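Local coordinates for protein lipoteichoic acid primase (Listeria monocytogenes, PDB 4UOP) that is a lipoteichoic acid primase whose extracellular catalytic domain belongs to the sulfatase family and holds a magnesium ion, at residues N146-T155 / Q212-V221; S192-F201 / Y256-K267. All blocks are in the same frame, centred on the assembly; numbering follows the deposited sequence.

The two contacts are neighbouring layers of one alpha/beta domain. Interaction 1 pairs parallel strands 149-153 and 214-219 within the mixed central sheet, and interaction 2 packs helices 193-209 and 246-271 beside that sheet. Their centres lie about 15 Å apart, and the segments alternate along the chain, helix 193-209 leading into strand 214-219. They touch directly: Asp193 OD1 probably accepts a hydrogen bond from Val221 N at 2.9 Å, while Leu218 CD2 packs 3.7 Å from Tyr197 CD1. The magnesium ion, bound by Glu66, Thr108, Asp284 and His285, lies about 7 Å from the side chain of Ile219 and about 11 Å from that of Asp193.

Interaction 1. Residues N146-T155 / Q212-V221; sequences NDYKTATFHT and QKFYAQLISV
Lys213 reaches back over one face of the Tyr148 ring, its CE 4.0 Å from the ring centroid in a CH-pi contact offset toward the rim. A bend at chi3 (-49°) brings NZ beyond the ring to Asn146 O, with a hydrogen bond of 2.8 Å; Asp147 OD2, 4.5 Å from NZ, is too far for a salt bridge and would probably attract the ammonium group only at longer range. The edge of the same ring lies against the backbone of Phe214 and Tyr215, and its hydroxyl bonds to Lys58 O. Gln212 crosses Lys149 at about a right angle, Gln212 CD lying 3.3 Å from Lys149 CG, while Gln212 NE2 donates to Lys213 O, which also receives Lys149 N. From here on the backbones run in parallel register, Lys149, Ala151 and Phe153 each both donating and accepting, as in the central sheet of the alkaline phosphatase-like fold to which sulfatases belong. Thr150, Thr152, Tyr215 and Gln217 share one face, where Thr150 CG2 meets the Tyr215 ring at its edge and Tyr215 OH donates to Gln217 OE1 at 2.6 Å. On the other face Phe153 CE1 comes to 3.9 Å from Ala216 CB; this ring also stacks on Tyr176. At the C-terminal ends, His154 has CG anti to its backbone N (chi1 -179°), which swings ND1 across to Ile219 O. That bond is 3.0 Å long and nearly straight at 174°; the oxygen lies in the imidazole plane, whereas ND1 stands above the carbonyl plane. A water joins the same oxygen to Thr155 N, and His154 CE1 abuts Val221 CB, 3.7 Å away.

Interaction 2. Residues S192-F201 / Y256-K267; sequences SDEVLYNKAF and YADKQLGEFIQK
Tyr256 sends its hydroxyl to the start of helix 193-209, where OH lies 3.2 Å from Ser192 CB and accepts a weak hydrogen bond from Glu194 N. A water links that hydroxyl to Glu194 OE1. Ser192 itself is the N-cap, its OG accepting from Val195 N and also bonded to Asp185. At the next residue, the methyl of Ala257 touches Asp193 OD2 at 3.5 Å, and a second water gathers Asp193 OD2, Ala257 O and Tyr197 OH into one buried polar cluster; Asp193 OD1 is turned to Val221 N. Gln260 lays its bent chain across the stem of Glu194, and its backbone O lies 3.5 Å from Tyr197 CD2. Leu261 CD1 lies near Tyr197 OH, at 3.7 Å. Phe264, with CG anti to the backbone N, lays its ring in an offset stack on Tyr197, centroids 4.7 Å apart and planes at 17°. Its CB also sits over the Tyr197 ring, while Phe201 CB meets the Phe264 ring at the edge. Finally, Lys267 passes its CE over one face of the Phe201 ring, 4.1 Å from the centroid, and a bend at chi3 (76°) carries NZ on to Asn198 OD1, 3.0 Å away and above the carbonyl plane. A third water joins NZ to Asn198 O. The axes of segments 193-201 and 256-267 run nearly parallel, 13° apart and 9.3 Å at closest approach, and Tyr197 and Leu261 both reach strand 59-65, an arrangement characteristic of the helical layer flanking the sheet in an alpha/beta sandwich of the sulfatase family.

Interaction 1. Residues N146-T155 / Q212-V221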
loop_
_atom_site.group_PDB
_atom_site.type_symbol
_atom_site.label_atom_id
_atom_site.label_comp_id
_atom_site.label_asym_id
_atom_site.label_seq_id
_atom_site.Cartn_x
_atom_site.Cartn_y
_atom_site.Cartn_z
ATOM N N ASN B 146 26.989 8.954 20.981
ATOM C CA ASN B 146 27.841 8.102 21.780
ATOM C C ASN B 146 29.148 7.776 21.080
ATOM O O ASN B 146 29.696 6.692 21.251
ATOM C CB ASN B 146 27.064 6.843 22.140
ATOM C CG ASN B 146 25.989 7.106 23.185
ATOM O OD1 ASN B 146 26.260 6.991 24.370
ATOM N ND2 ASN B 146 24.777 7.464 22.757
ATOM N N ASP B 147 29.636 8.734 20.299
ATOM C CA ASP B 147 30.961 8.692 19.694
ATOM C C ASP B 147 31.103 7.661 18.583
ATOM O O ASP B 147 32.215 7.203 18.322
ATOM C CB ASP B 147 32.055 8.454 20.749
ATOM C CG ASP B 147 32.050 9.509 21.836
ATOM O OD1 ASP B 147 32.591 10.602 21.585
ATOM O OD2 ASP B 147 31.484 9.250 22.918
ATOM N N TYR B 148 29.992 7.311 17.936
ATOM C CA TYR B 148 30.037 6.504 16.716
ATOM C C TYR B 148 29.917 7.425 15.505
ATOM O O TYR B 148 29.092 8.336 15.496
ATOM C CB TYR B 148 28.894 5.479 16.668
ATOM C CG TYR B 148 29.029 4.329 17.652
ATOM C CD1 TYR B 148 28.804 4.507 19.003
ATOM C CD2 TYR B 148 29.388 3.064 17.222
ATOM C CE1 TYR B 148 28.953 3.458 19.914
ATOM C CE2 TYR B 148 29.522 2.007 18.110
ATOM C CZ TYR B 148 29.310 2.209 19.460
ATOM O OH TYR B 148 29.459 1.172 20.352
ATOM N N LYS B 149 30.743 7.181 14.494
ATOM C CA LYS B 149 30.501 7.686 13.149
ATOM C C LYS B 149 29.625 6.642 12.461
ATOM O O LYS B 149 29.835 5.451 12.649
ATOM C CB LYS B 149 31.806 7.857 12.376
ATOM C CG LYS B 149 32.686 8.992 12.885
ATOM C CD LYS B 149 32.040 10.336 12.650
ATOM C CE LYS B 149 32.967 11.481 13.024
ATOM N NZ LYS B 149 32.292 12.772 12.732
ATOM N N THR B 150 28.629 7.098 11.708
ATOM C CA THR B 150 27.590 6.222 11.190
ATOM C C THR B 150 27.518 6.341 9.669
ATOM O O THR B 150 27.631 7.444 9.110
ATOM C CB THR B 150 26.225 6.532 11.839
ATOM O OG1 THR B 150 25.801 7.851 11.498
ATOM C CG2 THR B 150 26.315 6.423 13.371
ATOM N N ALA B 151 27.377 5.206 8.993
ATOM C CA ALA B 151 27.304 5.202 7.532
ATOM C C ALA B 151 26.433 4.057 7.065
ATOM O O ALA B 151 26.356 3.016 7.720
ATOM C CB ALA B 151 28.692 5.093 6.909
ATOM N N THR B 152 25.800 4.251 5.913
ATOM C CA THR B 152 25.102 3.153 5.259
ATOM C C THR B 152 25.619 2.995 3.831
ATOM O O THR B 152 26.010 3.985 3.203
ATOM C CB THR B 152 23.577 3.371 5.322
ATOM O OG1 THR B 152 22.876 2.232 4.795
ATOM C CG2 THR B 152 23.179 4.643 4.604
ATOM N N PHE B 153 25.623 1.747 3.353
ATOM C CA PHE B 153 26.226 1.348 2.082
ATOM C C PHE B 153 25.218 0.550 1.270
ATOM O O PHE B 153 24.650 -0.419 1.758
ATOM C CB PHE B 153 27.433 0.429 2.321
ATOM C CG PHE B 153 28.567 1.056 3.103
ATOM C CD1 PHE B 153 28.508 1.150 4.499
ATOM C CD2 PHE B 153 29.694 1.522 2.464
ATOM C CE1 PHE B 153 29.559 1.686 5.220
ATOM C CE2 PHE B 153 30.742 2.085 3.187
ATOM C CZ PHE B 153 30.673 2.164 4.564
ATOM N N HIS B 154 25.026 0.941 0.012
ATOM C CA HIS B 154 24.163 0.200 -0.905
ATOM C C HIS B 154 24.579 0.571 -2.316
ATOM O O HIS B 154 24.850 1.741 -2.565
ATOM C CB HIS B 154 22.706 0.564 -0.658
ATOM C CG HIS B 154 21.737 -0.168 -1.536
ATOM N ND1 HIS B 154 21.580 -1.539 -1.499
ATOM C CD2 HIS B 154 20.866 0.284 -2.466
ATOM C CE1 HIS B 154 20.644 -1.896 -2.360
ATOM N NE2 HIS B 154 20.200 -0.808 -2.966
ATOM N N THR B 155 24.649 -0.406 -3.224
ATOM C CA THR B 155 25.281 -0.169 -4.530
ATOM C C THR B 155 24.365 0.466 -5.579
ATOM O O THR B 155 24.854 0.853 -6.644
ATOM C CB THR B 155 25.922 -1.439 -5.131
ATOM O OG1 THR B 155 24.904 -2.386 -5.472
ATOM C CG2 THR B 155 26.921 -2.073 -4.157
ATOM N N GLN B 212 38.256 4.973 15.635
ATOM C CA GLN B 212 36.976 5.634 15.470
ATOM C C GLN B 212 35.887 4.583 15.548
ATOM O O GLN B 212 35.722 3.781 14.629
ATOM C CB GLN B 212 36.914 6.369 14.138
ATOM C CG GLN B 212 35.549 6.976 13.829
ATOM C CD GLN B 212 35.122 7.999 14.872
ATOM O OE1 GLN B 212 35.647 9.115 14.905
ATOM N NE2 GLN B 212 34.159 7.629 15.722
ATOM N N LYS B 213 35.150 4.561 16.651
ATOM C CA LYS B 213 34.026 3.640 16.762
ATOM C C LYS B 213 33.077 3.947 15.613
ATOM O O LYS B 213 32.818 5.127 15.322
ATOM C CB LYS B 213 33.281 3.830 18.072
ATOM C CG LYS B 213 34.010 3.357 19.315
ATOM C CD LYS B 213 33.075 3.355 20.512
ATOM C CE LYS B 213 32.319 4.664 20.627
ATOM N NZ LYS B 213 31.712 4.847 21.968
ATOM N N PHE B 214 32.553 2.902 14.970
ATOM C CA PHE B 214 31.684 3.098 13.820
ATOM C C PHE B 214 30.476 2.164 13.856
ATOM O O PHE B 214 30.518 1.077 14.451
ATOM C CB PHE B 214 32.469 2.915 12.506
ATOM C CG PHE B 214 33.036 1.530 12.313
ATOM C CD1 PHE B 214 32.281 0.528 11.747
ATOM C CD2 PHE B 214 34.335 1.235 12.710
ATOM C CE1 PHE B 214 32.799 -0.742 11.569
ATOM C CE2 PHE B 214 34.858 -0.021 12.537
ATOM C CZ PHE B 214 34.089 -1.025 11.972
ATOM N N TYR B 215 29.397 2.638 13.248
ATOM C CA TYR B 215 28.249 1.831 12.887
ATOM C C TYR B 215 28.171 1.856 11.373
ATOM O O TYR B 215 28.047 2.934 10.768
ATOM C CB TYR B 215 26.966 2.392 13.525
ATOM C CG TYR B 215 25.651 1.935 12.916
ATOM C CD1 TYR B 215 25.486 0.644 12.425
ATOM C CD2 TYR B 215 24.554 2.797 12.873
ATOM C CE1 TYR B 215 24.273 0.226 11.874
ATOM C CE2 TYR B 215 23.338 2.386 12.351
ATOM C CZ TYR B 215 23.213 1.108 11.825
ATOM O OH TYR B 215 22.009 0.706 11.294
ATOM N N ALA B 216 28.279 0.681 10.761
ATOM C CA ALA B 216 28.105 0.525 9.318
ATOM C C ALA B 216 26.888 -0.355 9.032
ATOM O O ALA B 216 26.770 -1.461 9.579
ATOM C CB ALA B 216 29.352 -0.085 8.721
ATOM N N GLN B 217 25.964 0.156 8.219
ATOM C CA GLN B 217 24.794 -0.603 7.753
ATOM C C GLN B 217 24.985 -0.898 6.263
ATOM O O GLN B 217 25.130 0.031 5.483
ATOM C CB GLN B 217 23.524 0.207 7.937
ATOM C CG GLN B 217 22.275 -0.476 7.416
ATOM C CD GLN B 217 21.585 -1.373 8.422
ATOM O OE1 GLN B 217 21.749 -1.221 9.644
ATOM N NE2 GLN B 217 20.744 -2.276 7.920
ATOM N N LEU B 218 25.016 -2.172 5.901
ATOM C CA LEU B 218 25.183 -2.592 4.521
ATOM C C LEU B 218 23.890 -3.235 4.047
ATOM O O LEU B 218 23.311 -4.081 4.750
ATOM C CB LEU B 218 26.344 -3.573 4.391
ATOM C CG LEU B 218 27.739 -3.019 4.678
ATOM C CD1 LEU B 218 28.043 -3.023 6.161
ATOM C CD2 LEU B 218 28.814 -3.828 3.971
ATOM N N ILE B 219 23.419 -2.840 2.866
ATOM C CA ILE B 219 22.188 -3.346 2.303
ATOM C C ILE B 219 22.585 -4.126 1.045
ATOM O O ILE B 219 23.025 -3.539 0.131
ATOM C CB ILE B 219 21.238 -2.197 1.903
ATOM C CG1 ILE B 219 21.114 -1.199 3.051
ATOM C CG2 ILE B 219 19.871 -2.698 1.552
ATOM C CD1 ILE B 219 20.437 -1.789 4.216
ATOM N N SER B 220 22.403 -5.438 1.062
ATOM C CA SER B 220 22.748 -6.292 -0.070
ATOM C C SER B 220 21.739 -6.174 -1.192
ATOM O O SER B 220 20.706 -5.610 -0.978
ATOM C CB SER B 220 22.903 -7.737 0.358
ATOM O OG SER B 220 21.696 -8.356 0.403
ATOM N N VAL B 221 22.076 -6.631 -2.397
ATOM C CA VAL B 221 21.154 -6.490 -3.489
ATOM C C VAL B 221 21.155 -7.606 -4.520
ATOM O O VAL B 221 20.268 -7.693 -5.251
ATOM C CB VAL B 221 21.278 -5.116 -4.163
ATOM C CG1 VAL B 221 22.407 -5.119 -5.134
ATOM C CG2 VAL B 221 20.006 -4.711 -4.855
HETATM O O HOH W 1 35.026 6.697 18.715
HETATM O O HOH W 2 24.214 -3.172 -2.469
#

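Interaction 2. Residues S192-F201 / Y256-K267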
loop_
_atom_site.group_PDB
_atom_site.type_symbol
_atom_site.label_atom_id
_atom_site.label_comp_id
_atom_site.label_asym_id
_atom_site.label_seq_id
_atom_site.Cartn_x
_atom_site.Cartn_y
_atom_site.Cartn_z
ATOM N N SER B 192 27.667 -5.842 -7.733
ATOM C CA SER B 192 27.414 -7.069 -7.007
ATOM C C SER B 192 27.648 -6.894 -5.514
ATOM O O SER B 192 28.304 -5.936 -5.093
ATOM C CB SER B 192 28.337 -8.161 -7.530
ATOM O OG SER B 192 29.685 -7.848 -7.242
ATOM N N ASP B 193 27.119 -7.833 -4.729
ATOM C CA ASP B 193 27.447 -7.906 -3.307
ATOM C C ASP B 193 28.964 -8.003 -3.092
ATOM O O ASP B 193 29.465 -7.498 -2.100
ATOM C CB ASP B 193 26.776 -9.105 -2.631
ATOM C CG ASP B 193 25.262 -8.965 -2.514
ATOM O OD1 ASP B 193 24.681 -7.903 -2.848
ATOM O OD2 ASP B 193 24.647 -9.953 -2.069
ATOM N N GLU B 194 29.696 -8.673 -3.992
ATOM C CA GLU B 194 31.153 -8.714 -3.871
ATOM C C GLU B 194 31.748 -7.303 -3.877
ATOM O O GLU B 194 32.624 -7.004 -3.093
ATOM C CB GLU B 194 31.811 -9.550 -4.977
ATOM C CG GLU B 194 33.314 -9.710 -4.794
ATOM C CD GLU B 194 33.925 -10.801 -5.669
ATOM O OE1 GLU B 194 33.291 -11.218 -6.661
ATOM O OE2 GLU B 194 35.053 -11.251 -5.355
ATOM N N VAL B 195 31.255 -6.442 -4.758
ATOM C CA VAL B 195 31.742 -5.058 -4.840
ATOM C C VAL B 195 31.312 -4.276 -3.579
ATOM O O VAL B 195 32.086 -3.476 -3.044
ATOM C CB VAL B 195 31.229 -4.367 -6.119
ATOM C CG1 VAL B 195 31.566 -2.889 -6.123
ATOM C CG2 VAL B 195 31.814 -5.045 -7.368
ATOM N N LEU B 196 30.090 -4.529 -3.106
ATOM C CA LEU B 196 29.590 -3.901 -1.873
ATOM C C LEU B 196 30.572 -4.136 -0.743
ATOM O O LEU B 196 31.072 -3.178 -0.120
ATOM C CB LEU B 196 28.204 -4.454 -1.501
ATOM C CG LEU B 196 27.664 -4.095 -0.112
ATOM C CD1 LEU B 196 27.352 -2.609 -0.047
ATOM C CD2 LEU B 196 26.443 -4.930 0.198
ATOM N N TYR B 197 30.913 -5.405 -0.517
ATOM C CA TYR B 197 31.755 -5.751 0.617
ATOM C C TYR B 197 33.214 -5.324 0.417
ATOM O O TYR B 197 33.870 -4.854 1.348
ATOM C CB TYR B 197 31.673 -7.244 0.920
ATOM C CG TYR B 197 30.284 -7.718 1.286
ATOM C CD1 TYR B 197 29.545 -7.072 2.284
ATOM C CD2 TYR B 197 29.708 -8.807 0.654
ATOM C CE1 TYR B 197 28.269 -7.493 2.608
ATOM C CE2 TYR B 197 28.442 -9.252 0.987
ATOM C CZ TYR B 197 27.708 -8.580 1.969
ATOM O OH TYR B 197 26.427 -9.004 2.284
ATOM N N ASN B 198 33.723 -5.497 -0.799
ATOM C CA ASN B 198 35.108 -5.128 -1.092
ATOM C C ASN B 198 35.392 -3.632 -1.020
ATOM O O ASN B 198 36.483 -3.235 -0.652
ATOM C CB ASN B 198 35.539 -5.682 -2.453
ATOM C CG ASN B 198 35.873 -7.154 -2.397
ATOM O OD1 ASN B 198 36.130 -7.701 -1.331
ATOM N ND2 ASN B 198 35.890 -7.803 -3.554
ATOM N N LYS B 199 34.439 -2.802 -1.408
ATOM C CA LYS B 199 34.637 -1.365 -1.331
ATOM C C LYS B 199 34.273 -0.798 0.039
ATOM O O LYS B 199 34.842 0.197 0.444
ATOM C CB LYS B 199 33.898 -0.644 -2.444
ATOM C CG LYS B 199 34.507 -0.952 -3.813
ATOM C CD LYS B 199 33.946 -0.060 -4.899
ATOM C CE LYS B 199 34.746 -0.180 -6.186
ATOM N NZ LYS B 199 36.030 0.574 -6.118
ATOM N N ALA B 200 33.383 -1.453 0.773
ATOM C CA ALA B 200 33.069 -0.989 2.142
ATOM C C ALA B 200 34.203 -1.316 3.118
ATOM O O ALA B 200 34.562 -0.498 3.971
ATOM C CB ALA B 200 31.764 -1.592 2.635
ATOM N N PHE B 201 34.779 -2.504 2.985
ATOM C CA PHE B 201 35.719 -2.997 3.969
ATOM C C PHE B 201 36.887 -2.030 4.279
ATOM O O PHE B 201 37.196 -1.804 5.451
ATOM C CB PHE B 201 36.219 -4.411 3.605
ATOM C CG PHE B 201 37.315 -4.890 4.502
ATOM C CD1 PHE B 201 37.019 -5.430 5.743
ATOM C CD2 PHE B 201 38.642 -4.756 4.125
ATOM C CE1 PHE B 201 38.036 -5.852 6.587
ATOM C CE2 PHE B 201 39.657 -5.174 4.959
ATOM C CZ PHE B 201 39.350 -5.722 6.190
ATOM N N TYR B 256 24.972 -17.262 -3.910
ATOM C CA TYR B 256 25.965 -16.259 -4.238
ATOM C C TYR B 256 26.070 -15.213 -3.109
ATOM O O TYR B 256 27.164 -14.885 -2.642
ATOM C CB TYR B 256 25.637 -15.580 -5.564
ATOM C CG TYR B 256 26.502 -14.385 -5.811
ATOM C CD1 TYR B 256 27.801 -14.527 -6.314
ATOM C CD2 TYR B 256 26.061 -13.091 -5.474
ATOM C CE1 TYR B 256 28.609 -13.419 -6.498
ATOM C CE2 TYR B 256 26.863 -11.990 -5.663
ATOM C CZ TYR B 256 28.137 -12.157 -6.176
ATOM O OH TYR B 256 28.937 -11.045 -6.335
ATOM N N ALA B 257 24.930 -14.697 -2.688
ATOM C CA ALA B 257 24.903 -13.671 -1.649
ATOM C C ALA B 257 25.513 -14.196 -0.336
ATOM O O ALA B 257 26.289 -13.496 0.314
ATOM C CB ALA B 257 23.483 -13.181 -1.440
ATOM N N ASP B 258 25.170 -15.419 0.035
ATOM C CA ASP B 258 25.719 -16.066 1.228
ATOM C C ASP B 258 27.236 -16.294 1.101
ATOM O O ASP B 258 27.995 -16.087 2.058
ATOM C CB ASP B 258 24.972 -17.366 1.506
ATOM C CG ASP B 258 25.575 -18.176 2.635
ATOM O OD1 ASP B 258 26.582 -18.909 2.412
ATOM O OD2 ASP B 258 25.015 -18.110 3.762
ATOM N N LYS B 259 27.689 -16.698 -0.085
ATOM C CA LYS B 259 29.129 -16.838 -0.325
ATOM C C LYS B 259 29.885 -15.523 -0.102
ATOM O O LYS B 259 30.923 -15.499 0.559
ATOM C CB LYS B 259 29.382 -17.330 -1.743
ATOM C CG LYS B 259 30.849 -17.533 -2.080
ATOM C CD LYS B 259 30.952 -18.270 -3.403
ATOM C CE LYS B 259 32.390 -18.487 -3.843
ATOM N NZ LYS B 259 32.763 -17.459 -4.844
ATOM N N GLN B 260 29.378 -14.437 -0.674
ATOM C CA GLN B 260 30.042 -13.144 -0.588
ATOM C C GLN B 260 29.999 -12.627 0.841
ATOM O O GLN B 260 30.967 -12.039 1.309
ATOM C CB GLN B 260 29.436 -12.132 -1.564
ATOM C CG GLN B 260 29.663 -12.500 -3.039
ATOM C CD GLN B 260 31.122 -12.778 -3.368
ATOM O OE1 GLN B 260 32.026 -12.119 -2.851
ATOM N NE2 GLN B 260 31.356 -13.741 -4.252
ATOM N N LEU B 261 28.907 -12.893 1.540
ATOM C CA LEU B 261 28.833 -12.572 2.977
ATOM C C LEU B 261 29.921 -13.296 3.772
ATOM O O LEU B 261 30.597 -12.695 4.606
ATOM C CB LEU B 261 27.462 -12.919 3.533
ATOM C CG LEU B 261 27.255 -12.568 5.013
ATOM C CD1 LEU B 261 27.300 -11.058 5.229
ATOM C CD2 LEU B 261 25.945 -13.155 5.508
ATOM N N GLY B 262 30.137 -14.571 3.466
ATOM C CA GLY B 262 31.192 -15.351 4.109
ATOM C C GLY B 262 32.592 -14.786 3.893
ATOM O O GLY B 262 33.426 -14.783 4.795
ATOM N N GLU B 263 32.866 -14.322 2.679
ATOM C CA GLU B 263 34.149 -13.688 2.384
ATOM C C GLU B 263 34.342 -12.365 3.149
ATOM O O GLU B 263 35.456 -12.057 3.590
ATOM C CB GLU B 263 34.327 -13.498 0.877
ATOM C CG GLU B 263 34.495 -14.843 0.171
ATOM C CD GLU B 263 34.559 -14.745 -1.345
ATOM O OE1 GLU B 263 34.868 -13.661 -1.878
ATOM O OE2 GLU B 263 34.282 -15.769 -2.006
ATOM N N PHE B 264 33.264 -11.593 3.282
ATOM C CA PHE B 264 33.279 -10.355 4.046
ATOM C C PHE B 264 33.576 -10.664 5.517
ATOM O O PHE B 264 34.435 -10.006 6.129
ATOM C CB PHE B 264 31.954 -9.628 3.862
ATOM C CG PHE B 264 31.813 -8.361 4.649
ATOM C CD1 PHE B 264 32.707 -7.306 4.482
ATOM C CD2 PHE B 264 30.739 -8.193 5.498
ATOM C CE1 PHE B 264 32.553 -6.129 5.198
ATOM C CE2 PHE B 264 30.583 -7.013 6.208
ATOM C CZ PHE B 264 31.485 -5.983 6.058
ATOM N N ILE B 265 32.916 -11.685 6.059
ATOM C CA ILE B 265 33.158 -12.126 7.430
ATOM C C ILE B 265 34.622 -12.548 7.629
ATOM O O ILE B 265 35.241 -12.190 8.624
ATOM C CB ILE B 265 32.214 -13.282 7.828
ATOM C CG1 ILE B 265 30.772 -12.786 7.932
ATOM C CG2 ILE B 265 32.637 -13.907 9.145
ATOM C CD1 ILE B 265 29.733 -13.884 8.002
ATOM N N GLN B 266 35.178 -13.295 6.682
ATOM C CA GLN B 266 36.559 -13.744 6.816
ATOM C C GLN B 266 37.540 -12.546 6.855
ATOM O O GLN B 266 38.525 -12.569 7.603
ATOM C CB GLN B 266 36.927 -14.736 5.712
ATOM C CG GLN B 266 38.267 -15.432 5.906
ATOM C CD GLN B 266 38.346 -16.181 7.225
ATOM O OE1 GLN B 266 37.534 -17.057 7.505
ATOM N NE2 GLN B 266 39.296 -15.801 8.059
ATOM N N LYS B 267 37.254 -11.500 6.086
ATOM C CA LYS B 267 38.054 -10.277 6.132
ATOM C C LYS B 267 37.909 -9.533 7.456
ATOM O O LYS B 267 38.888 -9.007 7.969
ATOM C CB LYS B 267 37.730 -9.353 4.959
ATOM C CG LYS B 267 38.225 -9.926 3.642
ATOM C CD LYS B 267 37.654 -9.200 2.435
ATOM C CE LYS B 267 38.326 -7.858 2.199
ATOM N NZ LYS B 267 38.229 -7.447 0.771
HETATM O O HOH W 3 25.516 -10.718 0.369
HETATM O O HOH W 4 30.921 -11.169 -7.930
HETATM O O HOH W 5 38.405 -4.924 0.373
#